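Local coordinates for single-stranded DNA-binding protein (Thermoanaerobacter tengcongensis, PDB 4GS3) that probably binds single-stranded DNA through an oligonucleotide/oligosaccharide-binding (OB) domain, the N-terminal part of the longer PriB protein, at residues Leu24-Glu29 / Lys34-Ile39; Ile39-Arg44 / Lys49-Ile54. All coordinates share one frame; numbering follows the deposited sequence.

Contact 1 (Leu24-Glu29 / Lys34-Ile39); sequences LEFSHE and KFFNFI
Leu24 fits the hollow between Phe36 and Phe38 with its forked tip: CD1 settles against CD1 of the Phe38 ring at 3.5 Å, while its CD2 rests on CB of Phe36 at 3.9 Å. The Phe36 ring forms the next surface. Phe26 turns its edge toward one face of that ring in a T-shaped stack, with centroids 5.9 Å apart and planes at 76°. In Phe26, CG stands anti to the backbone N (chi1 175°), and the ring reaches on past Phe36 until CE1 meets CB of Lys34 at 4.0 Å. Between these bumps the backbones of this OB-fold beta hairpin, strands 25-30 and 33-43, pair antiparallel: Glu25 and Asn37 exchange two N-H to O bonds, and Ser27 N reaches Phe35 O at 2.8 Å. The ladder then slips by a residue, Ser27 and His28 standing opposite Phe35 in a beta bulge, and the backbone N of His28 lies over the centre of the Phe26 ring. On the far face from Phe26, ND2 of Asn37 lies 3.5 Å from CB of Ser27 and donates to a water that donates to Phe26 O, while Asn37 OD1 is held by Thr55. Along Lys34-Phe38 strand 33-43 pairs with 25-30 on one edge and, through Phe36 with Ile56 and Phe38 with Ile54, with 49-57 on the other; strand 14-20 also pairs with it, and Leu24 continues onto Phe61 and Leu66 in nearby loops.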
# COMPACT_ATOMS: atom_id res chain seq x y z
N LEU A 24 -5.78 0.76 -7.24
CA LEU A 24 -4.38 0.92 -7.65
C LEU A 24 -4.33 1.84 -8.86
O LEU A 24 -4.96 1.64 -9.89
CB LEU A 24 -3.72 -0.42 -7.94
CG LEU A 24 -3.01 -1.05 -6.71
CD1 LEU A 24 -4.09 -1.41 -5.70
CD2 LEU A 24 -2.17 -2.21 -7.18
N GLU A 25 -3.54 2.90 -8.75
CA GLU A 25 -3.43 3.90 -9.81
C GLU A 25 -1.99 3.88 -10.22
O GLU A 25 -1.09 3.99 -9.38
CB GLU A 25 -3.91 5.25 -9.29
CG GLU A 25 -5.43 5.25 -9.06
CD GLU A 25 -6.25 6.43 -8.60
OE1 GLU A 25 -5.57 7.51 -8.55
OE2 GLU A 25 -7.53 6.41 -8.31
N PHE A 26 -1.75 3.73 -11.48
CA PHE A 26 -0.40 3.72 -12.00
C PHE A 26 0.25 5.03 -11.64
O PHE A 26 -0.32 6.09 -11.87
CB PHE A 26 -0.52 3.49 -13.53
CG PHE A 26 0.84 3.59 -14.17
CD1 PHE A 26 1.74 2.53 -14.07
CD2 PHE A 26 1.21 4.72 -14.84
CE1 PHE A 26 2.97 2.63 -14.65
CE2 PHE A 26 2.46 4.80 -15.46
CZ PHE A 26 3.35 3.75 -15.39
N SER A 27 1.46 4.97 -11.07
CA SER A 27 2.15 6.24 -10.91
C SER A 27 3.13 6.40 -12.07
O SER A 27 2.97 7.27 -12.93
CB SER A 27 2.92 6.33 -9.60
OG SER A 27 3.70 5.18 -9.37
N HIS A 28 4.12 5.50 -12.07
CA HIS A 28 5.03 5.58 -13.20
C HIS A 28 6.01 4.42 -13.10
O HIS A 28 5.81 3.48 -12.30
CB HIS A 28 5.73 6.94 -13.22
CG HIS A 28 6.64 7.00 -12.03
ND1 HIS A 28 6.16 6.70 -10.79
CD2 HIS A 28 7.94 7.31 -11.89
CE1 HIS A 28 7.14 6.82 -9.92
NE2 HIS A 28 8.25 7.18 -10.55
N GLU A 29 7.04 4.50 -13.94
CA GLU A 29 7.92 3.36 -14.07
C GLU A 29 9.35 3.69 -13.72
O GLU A 29 9.81 4.81 -13.82
CB GLU A 29 8.05 2.88 -15.51
CG GLU A 29 6.88 2.08 -16.06
CD GLU A 29 7.07 1.85 -17.55
OE1 GLU A 29 6.30 1.03 -18.09
OE2 GLU A 29 7.99 2.52 -18.08
N LYS A 34 6.77 -1.18 -13.11
CA LYS A 34 5.55 -0.40 -12.91
C LYS A 34 5.24 -0.31 -11.40
O LYS A 34 5.24 -1.33 -10.69
CB LYS A 34 4.37 -1.01 -13.63
CG LYS A 34 4.53 -1.17 -15.14
CD LYS A 34 3.39 -2.03 -15.71
CE LYS A 34 3.16 -1.83 -17.21
NZ LYS A 34 4.26 -2.44 -18.01
N PHE A 35 4.96 0.89 -10.93
CA PHE A 35 4.56 1.18 -9.59
C PHE A 35 3.14 1.77 -9.59
O PHE A 35 2.74 2.53 -10.48
CB PHE A 35 5.56 2.12 -8.87
CG PHE A 35 6.88 1.43 -8.60
CD1 PHE A 35 7.82 1.34 -9.63
CD2 PHE A 35 7.15 0.87 -7.36
CE1 PHE A 35 9.02 0.72 -9.39
CE2 PHE A 35 8.36 0.24 -7.16
CZ PHE A 35 9.28 0.14 -8.17
N PHE A 36 2.45 1.43 -8.51
CA PHE A 36 1.08 1.83 -8.30
C PHE A 36 0.93 2.43 -6.89
O PHE A 36 1.59 1.97 -5.96
CB PHE A 36 0.16 0.65 -8.40
CG PHE A 36 0.18 0.02 -9.78
CD1 PHE A 36 1.20 -0.87 -10.10
CD2 PHE A 36 -0.75 0.35 -10.70
CE1 PHE A 36 1.26 -1.43 -11.34
CE2 PHE A 36 -0.72 -0.26 -11.97
CZ PHE A 36 0.28 -1.13 -12.27
N ASN A 37 0.06 3.40 -6.77
CA ASN A 37 -0.31 3.97 -5.49
C ASN A 37 -1.76 3.62 -5.18
O ASN A 37 -2.59 3.54 -6.10
CB ASN A 37 -0.25 5.51 -5.60
CG ASN A 37 1.13 6.07 -5.77
OD1 ASN A 37 2.10 5.65 -5.13
ND2 ASN A 37 1.24 7.06 -6.62
N PHE A 38 -2.09 3.46 -3.90
CA PHE A 38 -3.47 3.28 -3.49
C PHE A 38 -3.58 3.70 -2.03
O PHE A 38 -2.59 3.78 -1.32
CB PHE A 38 -3.99 1.87 -3.71
CG PHE A 38 -3.37 0.80 -2.88
CD1 PHE A 38 -2.18 0.20 -3.25
CD2 PHE A 38 -3.98 0.37 -1.72
CE1 PHE A 38 -1.63 -0.83 -2.53
CE2 PHE A 38 -3.44 -0.66 -0.98
CZ PHE A 38 -2.27 -1.26 -1.40
N ILE A 39 -4.82 3.90 -1.56
CA ILE A 39 -5.08 4.19 -0.17
C ILE A 39 -5.63 2.96 0.53
O ILE A 39 -6.51 2.28 0.00
CB ILE A 39 -6.11 5.34 -0.08
CG1 ILE A 39 -5.58 6.60 -0.79
CG2 ILE A 39 -6.51 5.62 1.37
CD1 ILE A 39 -4.25 7.09 -0.31
O HOH W 1 -0.53 7.19 -8.92

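Contact 2 (Ile39-Arg44 / Lys49-Ile54); sequences ILEVPR and KDYLPI
The beta hairpin of strands 33-43 and 49-57, part of the OB-fold barrel, pairs Leu40 with Leu52 and Val42 with Asp50. Each pair exchanges two backbone bonds, four nearly straight rungs in regular antiparallel register, and the side chains alternate between two faces. Ile39, Glu41 and Pro43 share one face with Lys49, Tyr51 and Pro53. There Glu41, its CG anti to the backbone N (chi1 180°), runs alongside Tyr51 in the same direction, its CG 3.6 Å from Tyr51 CE1. OE2 of Glu41 comes in near the ring plane at the edge and accepts the Tyr51 OH proton on its anti lone pair at 2.9 Å. Lys49 bends across the carboxylate: its CD packs on CB of Pro43 at 3.9 Å, and its ammonium goes on to Glu47 O. On the other face, CB of Leu40 meets CG1 of Ile54 at 3.8 Å, and the Val42 and Leu52 side chains cross at about a right angle, CG2 of Val42 4.0 Å from CD1 of Leu52; Leu40, Leu52 and Ile54 all reach Leu16 of strand 14-20, toward the barrel interior. Near the turn the contact becomes ionic. Arg44 stretches its chain out from CG and takes Asp50 side-on, NE to OD2 and NH2 to OD1, with the two planes 27° apart. An asparagine in place of Asp50 would probably leave the guanidinium without its opposite charge and spoil the two-pronged grip, freeing the arginine end to swing. Both carboxylate oxygens lie close to the guanidinium plane, and OD2 also accepts a proton at 2.7 Å from a water that gives its other one to Val42 O.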
# COMPACT_ATOMS: atom_id res chain seq x y z
N ILE A 39 -4.82 3.90 -1.56
CA ILE A 39 -5.08 4.19 -0.17
C ILE A 39 -5.63 2.96 0.53
O ILE A 39 -6.51 2.28 0.00
CB ILE A 39 -6.11 5.34 -0.08
CG1 ILE A 39 -5.58 6.60 -0.79
CG2 ILE A 39 -6.51 5.62 1.37
CD1 ILE A 39 -4.25 7.09 -0.31
N LEU A 40 -5.10 2.71 1.72
CA LEU A 40 -5.54 1.62 2.59
C LEU A 40 -6.36 2.21 3.73
O LEU A 40 -5.89 3.15 4.39
CB LEU A 40 -4.31 0.87 3.13
CG LEU A 40 -4.62 -0.47 3.80
CD1 LEU A 40 -4.94 -1.52 2.75
CD2 LEU A 40 -3.45 -0.89 4.69
N GLU A 41 -7.54 1.66 4.00
CA GLU A 41 -8.34 2.03 5.16
C GLU A 41 -8.02 1.09 6.30
O GLU A 41 -8.21 -0.14 6.18
CB GLU A 41 -9.83 1.95 4.80
CG GLU A 41 -10.77 2.30 5.92
CD GLU A 41 -12.22 2.08 5.52
OE1 GLU A 41 -12.54 0.89 5.28
OE2 GLU A 41 -12.97 3.07 5.46
N VAL A 42 -7.57 1.62 7.41
CA VAL A 42 -7.15 0.84 8.55
C VAL A 42 -7.96 1.25 9.77
O VAL A 42 -7.85 2.39 10.22
CB VAL A 42 -5.62 0.99 8.85
CG1 VAL A 42 -5.20 0.14 10.01
CG2 VAL A 42 -4.83 0.63 7.59
N PRO A 43 -8.79 0.34 10.32
CA PRO A 43 -9.64 0.75 11.44
C PRO A 43 -8.91 0.81 12.77
O PRO A 43 -8.13 -0.06 13.09
CB PRO A 43 -10.69 -0.37 11.42
CG PRO A 43 -9.93 -1.60 10.93
CD PRO A 43 -8.99 -1.06 9.89
N ARG A 44 -9.17 1.85 13.57
CA ARG A 44 -8.73 1.91 14.94
C ARG A 44 -9.68 1.12 15.84
O ARG A 44 -10.82 0.79 15.47
CB ARG A 44 -8.69 3.34 15.43
CG ARG A 44 -7.73 4.22 14.66
CD ARG A 44 -7.53 5.58 15.35
NE ARG A 44 -6.96 6.55 14.46
CZ ARG A 44 -6.89 7.85 14.65
NH1 ARG A 44 -7.36 8.42 15.75
NH2 ARG A 44 -6.35 8.65 13.76
N LYS A 49 -11.33 5.51 11.26
CA LYS A 49 -10.43 4.96 10.27
C LYS A 49 -9.27 5.89 9.99
O LYS A 49 -9.44 7.10 9.95
CB LYS A 49 -11.14 4.73 8.93
CG LYS A 49 -12.47 4.00 9.04
CD LYS A 49 -12.32 2.60 9.51
CE LYS A 49 -13.59 1.80 9.24
NZ LYS A 49 -14.60 2.18 10.27
N ASP A 50 -8.11 5.29 9.72
CA ASP A 50 -6.99 5.97 9.08
C ASP A 50 -6.93 5.61 7.62
O ASP A 50 -7.19 4.46 7.25
CB ASP A 50 -5.68 5.62 9.80
CG ASP A 50 -5.67 6.21 11.20
OD1 ASP A 50 -5.66 7.46 11.29
OD2 ASP A 50 -5.67 5.44 12.20
N TYR A 51 -6.62 6.59 6.78
CA TYR A 51 -6.54 6.45 5.35
C TYR A 51 -5.09 6.68 4.97
O TYR A 51 -4.58 7.81 5.06
CB TYR A 51 -7.46 7.46 4.63
CG TYR A 51 -8.89 7.11 4.97
CD1 TYR A 51 -9.49 6.00 4.41
CD2 TYR A 51 -9.64 7.88 5.83
CE1 TYR A 51 -10.78 5.63 4.66
CE2 TYR A 51 -10.97 7.51 6.16
CZ TYR A 51 -11.50 6.39 5.56
OH TYR A 51 -12.78 5.98 5.84
N LEU A 52 -4.40 5.61 4.59
CA LEU A 52 -2.96 5.59 4.53
C LEU A 52 -2.46 5.32 3.12
O LEU A 52 -2.99 4.45 2.43
CB LEU A 52 -2.37 4.57 5.50
CG LEU A 52 -2.84 4.78 6.93
CD1 LEU A 52 -2.33 3.74 7.86
CD2 LEU A 52 -2.47 6.16 7.47
N PRO A 53 -1.44 6.05 2.69
CA PRO A 53 -0.91 5.89 1.31
C PRO A 53 0.05 4.73 1.21
O PRO A 53 0.98 4.59 2.01
CB PRO A 53 -0.16 7.20 1.12
CG PRO A 53 0.37 7.52 2.51
CD PRO A 53 -0.75 7.11 3.42
N ILE A 54 -0.18 3.90 0.20
CA ILE A 54 0.66 2.76 -0.10
C ILE A 54 1.22 2.93 -1.54
O ILE A 54 0.50 3.37 -2.43
CB ILE A 54 -0.11 1.43 -0.03
CG1 ILE A 54 -1.02 1.33 1.21
CG2 ILE A 54 0.84 0.26 -0.11
CD1 ILE A 54 -0.34 1.42 2.55
O HOH W 2 -5.56 2.78 12.12

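Overall arrangement
Strand 33-43 is common to both contacts: contact 1 uses its earlier part against strand 25-30, contact 2 its later part against strand 49-57, which also flanks the earlier part; Ile39 belongs to both. Each is a surface contact, with one buried side chain in the first, Phe38, and two in the second, Leu40 and Ile54. Their centres lie 16 Å apart, yet Phe38 O and Ile54 N, 2.8 Å apart, probably share a hydrogen bond. Chemistry differs with place: contact 1, in the hairpin 25-43, relies on aromatic rings and a bulged ladder, whereas contact 2 keeps a regular ladder with aliphatic packing toward the barrel interior, a Tyr-Glu bond on the opposite face and a salt bridge near the turn.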